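Local structure of serine--tRNA ligase, cytoplasmic (Candida albicans, 3QO8) at residues Phe47-His52 with Lys88-Lys93; Val117-Glu122 with Gly338-Glu343; Leu159-Tyr164 with Ile442-Glu447. The protein attaches serine to tRNA(Ser) in two steps, activating the amino acid with ATP to Ser-AMP and then transferring it to the acceptor end of the tRNA. All blocks are in the same frame, centred on the assembly; numbering follows the deposited sequence.

Contact 1 (Phe47-His52 with Lys88-Lys93); sequences FDLDEH and KEIIEK
The antiparallel helical hairpin of the N-terminal tRNA-binding arm, made of helices 30-65 and 74-107, here brings I90 of one helix against D48, L49 and H52 of the other. The axes of the two segments run at 153°, N to C, and approach to 9.7 Å, as in the long antiparallel coiled-coil arm of seryl-tRNA synthetases. I90 CG2 rests against L49 CB at 4.0 Å. The other branch reaches further: with CG1 anti to the carbonyl carbon (chi1 -64°), it carries CD1 over one face of the H52 imidazole. I90 CD1 lies 3.6 Å from the H52 ring centroid and 19° off its normal, a CH-pi contact displaced toward the rim, and it also touches the D48 carboxylate. Beside this, on the more exposed side, L49 CD1 meets I91 CG1 at 3.7 Å. Both nitrogens of the ring that receives I90 have partners. NE2 bonds to E86 on the facing helix, so the imidazole bridges the two helices. H52 ND1 donates back to D48 O at 2.9 Å in a somewhat bent bond, from above the carbonyl plane, while the backbone N of H52 reaches the same oxygen from the opposite face.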
ATOM      1  N   PHE A  47     -22.258  10.307  42.844  1.00 41.38           N
ATOM      2  CA  PHE A  47     -22.795  10.961  44.034  1.00 43.73           C
ATOM      3  C   PHE A  47     -22.092  10.456  45.287  1.00 48.22           C
ATOM      4  O   PHE A  47     -21.717  11.244  46.154  1.00 55.40           O
ATOM      5  CB  PHE A  47     -24.307  10.736  44.169  1.00 45.42           C
ATOM      6  CG  PHE A  47     -25.125  11.533  43.202  1.00 54.60           C
ATOM      7  CD1 PHE A  47     -24.517  12.372  42.281  1.00 61.87           C
ATOM      8  CD2 PHE A  47     -26.509  11.453  43.218  1.00 59.41           C
ATOM      9  CE1 PHE A  47     -25.276  13.108  41.385  1.00 65.33           C
ATOM     10  CE2 PHE A  47     -27.273  12.188  42.330  1.00 56.99           C
ATOM     11  CZ  PHE A  47     -26.659  13.014  41.412  1.00 62.23           C
ATOM     12  N   ASP A  48     -21.924   9.139  45.379  1.00 49.61           N
ATOM     13  CA  ASP A  48     -21.281   8.530  46.539  1.00 50.17           C
ATOM     14  C   ASP A  48     -19.829   9.010  46.672  1.00 43.47           C
ATOM     15  O   ASP A  48     -19.361   9.326  47.764  1.00 43.81           O
ATOM     16  CB  ASP A  48     -21.355   7.002  46.455  1.00 55.88           C
ATOM     17  CG  ASP A  48     -21.179   6.332  47.809  1.00 63.75           C
ATOM     18  OD1 ASP A  48     -21.093   7.052  48.830  1.00 62.70           O
ATOM     19  OD2 ASP A  48     -21.139   5.085  47.858  1.00 65.52           O
ATOM     20  N   LEU A  49     -19.129   9.078  45.549  1.00 41.76           N
ATOM     21  CA  LEU A  49     -17.777   9.622  45.524  1.00 40.27           C
ATOM     22  C   LEU A  49     -17.794  11.066  46.030  1.00 48.00           C
ATOM     23  O   LEU A  49     -16.984  11.449  46.875  1.00 50.11           O
ATOM     24  CB  LEU A  49     -17.214   9.558  44.103  1.00 37.76           C
ATOM     25  CG  LEU A  49     -15.761   9.974  43.883  1.00 45.65           C
ATOM     26  CD1 LEU A  49     -14.833   9.171  44.775  1.00 45.74           C
ATOM     27  CD2 LEU A  49     -15.381   9.807  42.414  1.00 45.47           C
ATOM     28  N   ASP A  50     -18.728  11.860  45.513  1.00 47.56           N
ATOM     29  CA  ASP A  50     -18.898  13.245  45.946  1.00 53.14           C
ATOM     30  C   ASP A  50     -19.115  13.354  47.456  1.00 55.42           C
ATOM     31  O   ASP A  50     -18.500  14.189  48.128  1.00 51.30           O
ATOM     32  CB  ASP A  50     -20.072  13.891  45.205  1.00 66.34           C
ATOM     33  CG  ASP A  50     -19.626  14.934  44.202  1.00 79.73           C
ATOM     34  OD1 ASP A  50     -19.187  14.550  43.095  1.00 77.59           O
ATOM     35  OD2 ASP A  50     -19.716  16.139  44.523  1.00 88.14           O
ATOM     36  N   GLU A  51     -20.001  12.514  47.981  1.00 49.76           N
ATOM     37  CA  GLU A  51     -20.296  12.514  49.406  1.00 48.98           C
ATOM     38  C   GLU A  51     -19.076  12.135  50.235  1.00 48.48           C
ATOM     39  O   GLU A  51     -18.828  12.714  51.301  1.00 48.25           O
ATOM     40  CB  GLU A  51     -21.446  11.556  49.713  1.00 49.69           C
ATOM     41  CG  GLU A  51     -22.713  11.863  48.947  1.00 63.16           C
ATOM     42  CD  GLU A  51     -23.851  10.927  49.315  1.00 73.12           C
ATOM     43  OE1 GLU A  51     -24.793  10.782  48.502  1.00 80.30           O
ATOM     44  OE2 GLU A  51     -23.801  10.341  50.417  1.00 74.59           O
ATOM     45  N   HIS A  52     -18.324  11.149  49.757  1.00 43.56           N
ATOM     46  CA  HIS A  52     -17.123  10.717  50.472  1.00 41.26           C
ATOM     47  C   HIS A  52     -16.096  11.843  50.506  1.00 44.70           C
ATOM     48  O   HIS A  52     -15.423  12.039  51.513  1.00 47.66           O
ATOM     49  CB  HIS A  52     -16.536   9.440  49.854  1.00 35.03           C
ATOM     50  CG  HIS A  52     -17.163   8.178  50.371  1.00 46.23           C
ATOM     51  ND1 HIS A  52     -18.470   7.830  50.105  1.00 45.21           N
ATOM     52  CD2 HIS A  52     -16.661   7.187  51.150  1.00 45.31           C
ATOM     53  CE1 HIS A  52     -18.746   6.677  50.694  1.00 46.50           C
ATOM     54  NE2 HIS A  52     -17.664   6.266  51.330  1.00 45.71           N
ATOM     55  N   LYS A  88     -11.629   4.438  47.828  1.00 33.63           N
ATOM     56  CA  LYS A  88     -10.837   3.628  46.911  1.00 37.77           C
ATOM     57  C   LYS A  88     -11.719   2.662  46.126  1.00 38.26           C
ATOM     58  O   LYS A  88     -11.602   2.545  44.904  1.00 40.97           O
ATOM     59  CB  LYS A  88      -9.756   2.848  47.658  1.00 34.91           C
ATOM     60  CG  LYS A  88      -8.632   3.720  48.174  1.00 33.31           C
ATOM     61  CD  LYS A  88      -7.540   2.893  48.832  1.00 34.56           C
ATOM     62  CE  LYS A  88      -6.538   3.799  49.530  1.00 31.20           C
ATOM     63  NZ  LYS A  88      -5.440   3.014  50.181  1.00 35.76           N
ATOM     64  N   GLU A  89     -12.600   1.970  46.833  1.00 39.05           N
ATOM     65  CA  GLU A  89     -13.479   1.005  46.196  1.00 44.17           C
ATOM     66  C   GLU A  89     -14.424   1.684  45.205  1.00 46.49           C
ATOM     67  O   GLU A  89     -14.581   1.229  44.072  1.00 46.00           O
ATOM     68  CB  GLU A  89     -14.266   0.229  47.250  1.00 60.97           C
ATOM     69  CG  GLU A  89     -14.982  -0.983  46.695  1.00 77.17           C
ATOM     70  CD  GLU A  89     -14.053  -1.872  45.892  1.00 90.45           C
ATOM     71  OE1 GLU A  89     -12.848  -1.925  46.225  1.00 92.62           O
ATOM     72  OE2 GLU A  89     -14.522  -2.504  44.923  1.00 94.35           O
ATOM     73  N   ILE A  90     -15.052   2.770  45.640  1.00 48.33           N
ATOM     74  CA  ILE A  90     -15.965   3.528  44.789  1.00 40.65           C
ATOM     75  C   ILE A  90     -15.254   4.008  43.526  1.00 40.78           C
ATOM     76  O   ILE A  90     -15.801   3.919  42.430  1.00 40.15           O
ATOM     77  CB  ILE A  90     -16.559   4.733  45.544  1.00 37.38           C
ATOM     78  CG1 ILE A  90     -17.425   4.252  46.708  1.00 40.23           C
ATOM     79  CG2 ILE A  90     -17.372   5.614  44.613  1.00 35.93           C
ATOM     80  CD1 ILE A  90     -17.841   5.356  47.653  1.00 45.79           C
ATOM     81  N   ILE A  91     -14.028   4.503  43.681  1.00 41.00           N
ATOM     82  CA  ILE A  91     -13.248   4.989  42.544  1.00 43.70           C
ATOM     83  C   ILE A  91     -13.054   3.885  41.506  1.00 45.21           C
ATOM     84  O   ILE A  91     -13.137   4.121  40.294  1.00 42.77           O
ATOM     85  CB  ILE A  91     -11.884   5.546  42.996  1.00 46.24           C
ATOM     86  CG1 ILE A  91     -12.074   6.922  43.630  1.00 44.59           C
ATOM     87  CG2 ILE A  91     -10.918   5.636  41.822  1.00 45.99           C
ATOM     88  CD1 ILE A  91     -10.858   7.426  44.357  1.00 49.52           C
ATOM     89  N   GLU A  92     -12.818   2.676  41.997  1.00 43.50           N
ATOM     90  CA  GLU A  92     -12.603   1.525  41.136  1.00 41.34           C
ATOM     91  C   GLU A  92     -13.890   1.113  40.419  1.00 45.32           C
ATOM     92  O   GLU A  92     -13.879   0.828  39.221  1.00 44.12           O
ATOM     93  CB  GLU A  92     -12.064   0.366  41.967  1.00 51.39           C
ATOM     94  CG  GLU A  92     -11.595  -0.824  41.162  1.00 67.57           C
ATOM     95  CD  GLU A  92     -10.867  -1.836  42.024  1.00 82.55           C
ATOM     96  OE1 GLU A  92     -10.681  -1.561  43.229  1.00 83.06           O
ATOM     97  OE2 GLU A  92     -10.484  -2.904  41.499  1.00 88.88           O
ATOM     98  N   LYS A  93     -14.998   1.083  41.156  1.00 40.21           N
ATOM     99  CA  LYS A  93     -16.291   0.748  40.569  1.00 43.39           C
ATOM    100  C   LYS A  93     -16.725   1.785  39.537  1.00 46.18           C
ATOM    101  O   LYS A  93     -17.255   1.441  38.483  1.00 46.66           O
ATOM    102  CB  LYS A  93     -17.361   0.637  41.649  1.00 41.77           C
ATOM    103  CG  LYS A  93     -17.164  -0.513  42.613  1.00 52.79           C
ATOM    104  CD  LYS A  93     -18.243  -0.497  43.682  1.00 63.69           C
ATOM    105  CE  LYS A  93     -18.014  -1.586  44.717  1.00 74.23           C
ATOM    106  NZ  LYS A  93     -18.983  -1.486  45.841  1.00 79.13           N
TER

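Contact 2 (Val117-Glu122 with Gly338-Glu343); sequences VDSQDE and GIVSGE
S341 OG is gripped from two directions: S119 N donates to it at 3.1 Å, and it is also hydrogen-bonded to K24 O outside the two loops. The hydroxyl takes the position between the backbone N and carbonyl carbon of its own residue (chi1 53°), which sets OG before S119 N. Two backbone bonds flank this one. S341 N donates to V117 O at 2.9 Å, nearly in line with the C=O bond (C=O...N angle 175°), and G342 N donates to S119 O at 2.9 Å, tilted from the carbonyl plane. The V340 side chain packs against S119, its CB 3.4 Å from S119 O and its CG1 3.9 Å from S119 CB. S119 is itself shaped by an ST turn, its OG accepting from D121 N. The Q120 amide comes against G342, with OE1 3.5 Å from G342 CA. E122 OE2 lies 2.7 Å from E343 OE1, the carboxylate planes 61° apart. Three bonds thus tie the linker entering strand 126-131 to the turn between strands 334-338 and 350-358 of the catalytic core, with a magnesium ion about 6 Å from G342. So close an approach of two acidic groups would probably raise the pKa of at least one of them.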
ATOM      1  N   VAL A 117     -35.844   3.414   4.058  1.00 27.26           N
ATOM      2  CA  VAL A 117     -36.752   2.266   4.063  1.00 27.65           C
ATOM      3  C   VAL A 117     -36.381   1.278   5.164  1.00 27.68           C
ATOM      4  O   VAL A 117     -35.228   0.876   5.278  1.00 27.46           O
ATOM      5  CB  VAL A 117     -36.746   1.527   2.706  1.00 27.72           C
ATOM      6  CG1 VAL A 117     -37.524   0.205   2.801  1.00 28.96           C
ATOM      7  CG2 VAL A 117     -37.333   2.414   1.626  1.00 27.34           C
ATOM      8  N   ASP A 118     -37.363   0.892   5.968  1.00 27.89           N
ATOM      9  CA  ASP A 118     -37.138  -0.056   7.047  1.00 30.62           C
ATOM     10  C   ASP A 118     -37.245  -1.500   6.549  1.00 34.46           C
ATOM     11  O   ASP A 118     -38.343  -2.016   6.364  1.00 33.76           O
ATOM     12  CB  ASP A 118     -38.142   0.200   8.173  1.00 30.79           C
ATOM     13  CG  ASP A 118     -38.082  -0.853   9.261  1.00 33.92           C
ATOM     14  OD1 ASP A 118     -37.175  -1.713   9.221  1.00 37.35           O
ATOM     15  OD2 ASP A 118     -38.931  -0.811  10.171  1.00 35.36           O
ATOM     16  N   SER A 119     -36.106  -2.155   6.345  1.00 30.15           N
ATOM     17  CA  SER A 119     -36.110  -3.528   5.848  1.00 27.34           C
ATOM     18  C   SER A 119     -34.741  -4.168   5.966  1.00 35.10           C
ATOM     19  O   SER A 119     -33.727  -3.479   6.003  1.00 29.88           O
ATOM     20  CB  SER A 119     -36.533  -3.560   4.378  1.00 29.32           C
ATOM     21  OG  SER A 119     -36.515  -4.888   3.881  1.00 32.47           O
ATOM     22  N   GLN A 120     -34.717  -5.495   6.010  1.00 36.53           N
ATOM     23  CA  GLN A 120     -33.463  -6.231   6.030  1.00 40.36           C
ATOM     24  C   GLN A 120     -33.146  -6.771   4.640  1.00 38.45           C
ATOM     25  O   GLN A 120     -32.128  -7.428   4.439  1.00 43.09           O
ATOM     26  CB  GLN A 120     -33.549  -7.382   7.027  1.00 43.22           C
ATOM     27  CG  GLN A 120     -34.028  -6.963   8.404  1.00 42.95           C
ATOM     28  CD  GLN A 120     -33.074  -6.001   9.094  1.00 42.23           C
ATOM     29  OE1 GLN A 120     -31.870  -6.252   9.189  1.00 39.23           O
ATOM     30  NE2 GLN A 120     -33.612  -4.891   9.578  1.00 42.13           N
ATOM     31  N   ASP A 121     -34.016  -6.472   3.682  1.00 31.85           N
ATOM     32  CA  ASP A 121     -33.932  -7.061   2.350  1.00 35.22           C
ATOM     33  C   ASP A 121     -33.668  -5.995   1.291  1.00 34.68           C
ATOM     34  O   ASP A 121     -34.523  -5.146   1.026  1.00 31.13           O
ATOM     35  CB  ASP A 121     -35.233  -7.806   2.041  1.00 41.43           C
ATOM     36  CG  ASP A 121     -35.172  -8.595   0.743  1.00 56.45           C
ATOM     37  OD1 ASP A 121     -34.194  -8.442  -0.023  1.00 54.61           O
ATOM     38  OD2 ASP A 121     -36.122  -9.368   0.483  1.00 68.90           O
ATOM     39  N   GLU A 122     -32.482  -6.058   0.686  1.00 36.67           N
ATOM     40  CA  GLU A 122     -32.072  -5.113  -0.354  1.00 40.27           C
ATOM     41  C   GLU A 122     -33.046  -5.042  -1.516  1.00 33.52           C
ATOM     42  O   GLU A 122     -33.033  -4.070  -2.276  1.00 32.88           O
ATOM     43  CB  GLU A 122     -30.689  -5.471  -0.901  1.00 49.23           C
ATOM     44  CG  GLU A 122     -29.543  -5.245   0.061  1.00 62.33           C
ATOM     45  CD  GLU A 122     -28.215  -5.651  -0.545  1.00 75.57           C
ATOM     46  OE1 GLU A 122     -28.146  -5.794  -1.787  1.00 76.90           O
ATOM     47  OE2 GLU A 122     -27.246  -5.837   0.220  1.00 83.85           O
ATOM     48  N   GLY A 338     -31.508   3.939  -2.608  1.00 20.47           N
ATOM     49  CA  GLY A 338     -31.494   4.222  -1.187  1.00 20.30           C
ATOM     50  C   GLY A 338     -31.424   2.919  -0.417  1.00 27.09           C
ATOM     51  O   GLY A 338     -32.375   2.142  -0.404  1.00 25.34           O
ATOM     52  N   ILE A 339     -30.290   2.687   0.234  1.00 21.97           N
ATOM     53  CA  ILE A 339     -30.029   1.422   0.914  1.00 20.10           C
ATOM     54  C   ILE A 339     -30.939   1.208   2.131  1.00 22.65           C
ATOM     55  O   ILE A 339     -31.116   2.116   2.953  1.00 24.42           O
ATOM     56  CB  ILE A 339     -28.529   1.331   1.343  1.00 24.30           C
ATOM     57  CG1 ILE A 339     -27.618   1.476   0.123  1.00 24.38           C
ATOM     58  CG2 ILE A 339     -28.249   0.019   2.062  1.00 23.86           C
ATOM     59  CD1 ILE A 339     -27.834   0.383  -0.950  1.00 21.70           C
ATOM     60  N   VAL A 340     -31.494   0.003   2.253  1.00 21.13           N
ATOM     61  CA  VAL A 340     -32.414  -0.314   3.350  1.00 21.95           C
ATOM     62  C   VAL A 340     -31.718  -0.245   4.708  1.00 22.45           C
ATOM     63  O   VAL A 340     -30.507  -0.464   4.803  1.00 24.20           O
ATOM     64  CB  VAL A 340     -33.059  -1.718   3.192  1.00 28.87           C
ATOM     65  CG1 VAL A 340     -33.988  -1.751   1.980  1.00 26.63           C
ATOM     66  CG2 VAL A 340     -31.978  -2.800   3.091  1.00 28.84           C
ATOM     67  N   SER A 341     -32.492   0.031   5.753  1.00 25.07           N
ATOM     68  CA  SER A 341     -31.935   0.208   7.097  1.00 26.94           C
ATOM     69  C   SER A 341     -31.050  -0.954   7.546  1.00 30.78           C
ATOM     70  O   SER A 341     -30.051  -0.743   8.223  1.00 30.09           O
ATOM     71  CB  SER A 341     -33.045   0.434   8.119  1.00 27.02           C
ATOM     72  OG  SER A 341     -34.022  -0.600   8.043  1.00 27.34           O
ATOM     73  N   GLY A 342     -31.419  -2.173   7.165  1.00 30.77           N
ATOM     74  CA  GLY A 342     -30.726  -3.359   7.636  1.00 27.62           C
ATOM     75  C   GLY A 342     -29.350  -3.570   7.037  1.00 31.27           C
ATOM     76  O   GLY A 342     -28.615  -4.451   7.473  1.00 37.68           O
ATOM     77  N   GLU A 343     -29.005  -2.748   6.049  1.00 28.10           N
ATOM     78  CA  GLU A 343     -27.724  -2.829   5.358  1.00 26.66           C
ATOM     79  C   GLU A 343     -26.822  -1.613   5.600  1.00 30.79           C
ATOM     80  O   GLU A 343     -25.808  -1.445   4.924  1.00 36.25           O
ATOM     81  CB  GLU A 343     -27.968  -2.980   3.855  1.00 32.90           C
ATOM     82  CG  GLU A 343     -28.634  -4.284   3.482  1.00 39.83           C
ATOM     83  CD  GLU A 343     -27.660  -5.440   3.517  1.00 45.72           C
ATOM     84  OE1 GLU A 343     -26.636  -5.363   2.806  1.00 51.68           O
ATOM     85  OE2 GLU A 343     -27.909  -6.412   4.258  1.00 42.23           O
TER
HETATM   86  O   HOH W   1     -34.118   3.694   1.664  1.00 33.80           O
HETATM   87  O   HOH W   2     -29.519  -7.028   8.364  1.00 45.97           O
HETATM   88  O   HOH W   3     -29.806  -6.860   5.852  1.00 52.68           O

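Contact 3 (Leu159-Tyr164 with Ile442-Glu447)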
ATOM      1  N   LEU A 159      -8.204  -8.953 -20.539  1.00 18.64           N
ATOM      2  CA  LEU A 159      -7.245  -9.941 -21.013  1.00 22.27           C
ATOM      3  C   LEU A 159      -6.932  -9.747 -22.504  1.00 21.46           C
ATOM      4  O   LEU A 159      -5.781  -9.789 -22.914  1.00 19.47           O
ATOM      5  CB  LEU A 159      -7.769 -11.360 -20.767  1.00 28.51           C
ATOM      6  CG  LEU A 159      -6.718 -12.461 -20.844  1.00 37.27           C
ATOM      7  CD1 LEU A 159      -5.695 -12.254 -19.741  1.00 48.65           C
ATOM      8  CD2 LEU A 159      -7.362 -13.829 -20.726  1.00 38.31           C
ATOM      9  N   ARG A 160      -7.953  -9.538 -23.328  1.00 19.35           N
ATOM     10  CA  ARG A 160      -7.711  -9.395 -24.764  1.00 18.25           C
ATOM     11  C   ARG A 160      -6.873  -8.147 -25.053  1.00 21.61           C
ATOM     12  O   ARG A 160      -6.140  -8.102 -26.043  1.00 23.43           O
ATOM     13  CB  ARG A 160      -9.036  -9.364 -25.551  1.00 18.17           C
ATOM     14  CG  ARG A 160      -9.756 -10.709 -25.605  1.00 18.15           C
ATOM     15  CD  ARG A 160     -10.610 -10.812 -26.867  1.00 21.16           C
ATOM     16  NE  ARG A 160      -9.789 -10.759 -28.074  1.00 24.17           N
ATOM     17  CZ  ARG A 160     -10.274 -10.661 -29.312  1.00 27.95           C
ATOM     18  NH1 ARG A 160     -11.581 -10.607 -29.515  1.00 29.54           N
ATOM     19  NH2 ARG A 160      -9.447 -10.620 -30.350  1.00 28.90           N
ATOM     20  N   LEU A 161      -6.971  -7.147 -24.178  1.00 20.09           N
ATOM     21  CA  LEU A 161      -6.190  -5.920 -24.318  1.00 21.74           C
ATOM     22  C   LEU A 161      -4.764  -6.080 -23.790  1.00 26.18           C
ATOM     23  O   LEU A 161      -3.939  -5.176 -23.922  1.00 23.59           O
ATOM     24  CB  LEU A 161      -6.876  -4.759 -23.585  1.00 20.62           C
ATOM     25  CG  LEU A 161      -8.207  -4.274 -24.173  1.00 25.70           C
ATOM     26  CD1 LEU A 161      -8.888  -3.260 -23.254  1.00 19.43           C
ATOM     27  CD2 LEU A 161      -7.984  -3.685 -25.563  1.00 27.64           C
ATOM     28  N   ASP A 162      -4.480  -7.233 -23.194  1.00 23.58           N
ATOM     29  CA  ASP A 162      -3.224  -7.437 -22.482  1.00 20.18           C
ATOM     30  C   ASP A 162      -3.049  -6.321 -21.443  1.00 23.74           C
ATOM     31  O   ASP A 162      -1.985  -5.713 -21.349  1.00 22.35           O
ATOM     32  CB  ASP A 162      -2.042  -7.437 -23.454  1.00 23.70           C
ATOM     33  CG  ASP A 162      -0.759  -7.951 -22.820  1.00 34.67           C
ATOM     34  OD1 ASP A 162      -0.839  -8.763 -21.864  1.00 29.25           O
ATOM     35  OD2 ASP A 162       0.331  -7.544 -23.286  1.00 40.23           O
ATOM     36  N   GLY A 163      -4.099  -6.052 -20.674  1.00 18.98           N
ATOM     37  CA  GLY A 163      -4.086  -4.942 -19.735  1.00 22.03           C
ATOM     38  C   GLY A 163      -3.930  -5.343 -18.282  1.00 15.71           C
ATOM     39  O   GLY A 163      -3.908  -4.498 -17.388  1.00 14.87           O
ATOM     40  N   TYR A 164      -3.871  -6.643 -18.020  1.00 17.40           N
ATOM     41  CA  TYR A 164      -3.577  -7.101 -16.664  1.00 18.40           C
ATOM     42  C   TYR A 164      -3.109  -8.533 -16.709  1.00 21.77           C
ATOM     43  O   TYR A 164      -3.201  -9.180 -17.752  1.00 18.77           O
ATOM     44  CB  TYR A 164      -4.769  -6.908 -15.709  1.00 19.40           C
ATOM     45  CG  TYR A 164      -5.759  -8.050 -15.596  1.00 20.97           C
ATOM     46  CD1 TYR A 164      -6.175  -8.492 -14.347  1.00 19.38           C
ATOM     47  CD2 TYR A 164      -6.314  -8.658 -16.727  1.00 18.81           C
ATOM     48  CE1 TYR A 164      -7.095  -9.523 -14.208  1.00 20.58           C
ATOM     49  CE2 TYR A 164      -7.250  -9.700 -16.596  1.00 19.35           C
ATOM     50  CZ  TYR A 164      -7.629 -10.126 -15.328  1.00 21.31           C
ATOM     51  OH  TYR A 164      -8.542 -11.153 -15.155  1.00 28.76           O
ATOM     52  N   ILE A 442      -8.073   1.472 -28.501  1.00 22.64           N
ATOM     53  CA  ILE A 442      -6.944   0.559 -28.400  1.00 18.11           C
ATOM     54  C   ILE A 442      -7.370  -0.848 -28.816  1.00 21.99           C
ATOM     55  O   ILE A 442      -8.429  -1.331 -28.405  1.00 23.45           O
ATOM     56  CB  ILE A 442      -6.309   0.576 -26.992  1.00 19.64           C
ATOM     57  CG1 ILE A 442      -7.299   0.139 -25.919  1.00 19.70           C
ATOM     58  CG2 ILE A 442      -5.759   1.984 -26.672  1.00 20.25           C
ATOM     59  CD1 ILE A 442      -6.667   0.045 -24.498  1.00 17.28           C
ATOM     60  N   PRO A 443      -6.556  -1.499 -29.661  1.00 25.80           N
ATOM     61  CA  PRO A 443      -6.945  -2.784 -30.250  1.00 27.25           C
ATOM     62  C   PRO A 443      -6.770  -3.965 -29.312  1.00 29.98           C
ATOM     63  O   PRO A 443      -5.903  -3.943 -28.443  1.00 27.13           O
ATOM     64  CB  PRO A 443      -5.987  -2.921 -31.438  1.00 28.50           C
ATOM     65  CG  PRO A 443      -4.769  -2.164 -31.009  1.00 32.49           C
ATOM     66  CD  PRO A 443      -5.295  -0.990 -30.228  1.00 27.15           C
ATOM     67  N   TYR A 444      -7.606  -4.987 -29.494  1.00 27.30           N
ATOM     68  CA  TYR A 444      -7.382  -6.268 -28.848  1.00 22.79           C
ATOM     69  C   TYR A 444      -6.060  -6.800 -29.364  1.00 29.67           C
ATOM     70  O   TYR A 444      -5.751  -6.668 -30.547  1.00 29.68           O
ATOM     71  CB  TYR A 444      -8.506  -7.244 -29.182  1.00 23.40           C
ATOM     72  CG  TYR A 444      -9.811  -6.947 -28.468  1.00 23.34           C
ATOM     73  CD1 TYR A 444      -9.816  -6.389 -27.192  1.00 26.03           C
ATOM     74  CD2 TYR A 444     -11.031  -7.208 -29.076  1.00 25.14           C
ATOM     75  CE1 TYR A 444     -11.003  -6.116 -26.543  1.00 24.72           C
ATOM     76  CE2 TYR A 444     -12.227  -6.934 -28.433  1.00 22.36           C
ATOM     77  CZ  TYR A 444     -12.200  -6.391 -27.162  1.00 25.83           C
ATOM     78  OH  TYR A 444     -13.379  -6.118 -26.517  1.00 25.80           O
ATOM     79  N   ILE A 445      -5.285  -7.396 -28.472  1.00 25.40           N
ATOM     80  CA  ILE A 445      -3.932  -7.833 -28.785  1.00 34.71           C
ATOM     81  C   ILE A 445      -3.855  -9.349 -28.718  1.00 32.08           C
ATOM     82  O   ILE A 445      -3.025  -9.966 -29.379  1.00 38.38           O
ATOM     83  CB  ILE A 445      -2.920  -7.252 -27.759  1.00 50.75           C
ATOM     84  CG1 ILE A 445      -2.738  -5.753 -27.965  1.00 51.32           C
ATOM     85  CG2 ILE A 445      -1.582  -7.953 -27.856  1.00 52.93           C
ATOM     86  CD1 ILE A 445      -1.732  -5.146 -27.022  1.00 59.15           C
ATOM     87  N   LYS A 446      -4.718  -9.939 -27.902  1.00 26.96           N
ATOM     88  CA  LYS A 446      -4.702 -11.376 -27.655  1.00 30.40           C
ATOM     89  C   LYS A 446      -6.095 -11.933 -27.895  1.00 38.89           C
ATOM     90  O   LYS A 446      -7.074 -11.200 -27.800  1.00 27.81           O
ATOM     91  CB  LYS A 446      -4.293 -11.658 -26.203  1.00 27.89           C
ATOM     92  CG  LYS A 446      -2.991 -10.973 -25.781  1.00 38.32           C
ATOM     93  CD  LYS A 446      -2.444 -11.497 -24.456  1.00 50.04           C
ATOM     94  CE  LYS A 446      -3.353 -11.128 -23.297  1.00 56.70           C
ATOM     95  NZ  LYS A 446      -2.737 -11.370 -21.958  1.00 58.62           N
ATOM     96  N   GLU A 447      -6.180 -13.223 -28.207  1.00 39.01           N
ATOM     97  CA  GLU A 447      -7.468 -13.903 -28.310  1.00 39.81           C
ATOM     98  C   GLU A 447      -7.750 -14.610 -26.994  1.00 39.30           C
ATOM     99  O   GLU A 447      -6.820 -14.958 -26.272  1.00 41.16           O
ATOM    100  CB  GLU A 447      -7.437 -14.940 -29.437  1.00 51.46           C
ATOM    101  CG  GLU A 447      -7.134 -14.380 -30.816  1.00 60.56           C
ATOM    102  CD  GLU A 447      -8.387 -14.137 -31.642  1.00 71.86           C
ATOM    103  OE1 GLU A 447      -9.497 -14.478 -31.171  1.00 72.58           O
ATOM    104  OE2 GLU A 447      -8.258 -13.606 -32.767  1.00 76.16           O
TER
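R160, near the end of helix 154-160, has CG anti to the carbonyl carbon (chi1 -71°) and bends at chi3 (63°), a course that lays a face of its guanidinium against the Y444 ring and brings its NE to the K446 carbonyl. R160 NE donates to K446 O at 2.8 Å in a nearly straight bond, and the oxygen lies in both the guanidinium plane and its own carbonyl plane. Y444 CD2 sits over the centre of one guanidinium face, 3.5 Å from R160 CZ, with the two planes 27° apart, while R160 CD stands over the tyrosine ring as a CH-pi partner. Across the opposite guanidinium face E447 OE1 makes a long, purely electrostatic salt bridge. R160 O in turn accepts from I445 N at 2.7 Å and from K446 N at 3.0 Å, the latter on a lone pair. L161 CD2 packs against Y444 CD1 at 3.6 Å and against I442 CG1. D162, where the helix closes in a Schellman motif, receives K446 NZ on OD1 at 3.2 Å from above the carboxylate plane; its OD2 pairs with R181. R160 donates through NE and accepts through O, so the helix end and the tail following strand 441-443 exchange bonds both ways. Lying between K446 and R181, the D162 carboxylate is probably stabilised in its ionised form, whereas E447 would offset the charge of R160 only weakly.

From the N terminus, the chain first runs out along helix 30-65 and back along helix 74-107, and contact 1 closes that hairpin within the tRNA-binding arm. It is complete before the other two begin. The chain then enters the catalytic part, where contact 2 opens at 117-122, contact 3 opens at 159-164, contact 2 closes at 338-343 and contact 3 closes at 442-447, so these two cross. Contact 2 joins the linker after the arm to a turn of the large mixed sheet; contact 3 fastens the end of helix 154-160 to the C-terminal tail. Contacts 1 and 3 lie on opposite sides of the chain's centre, their centres 73 Å apart.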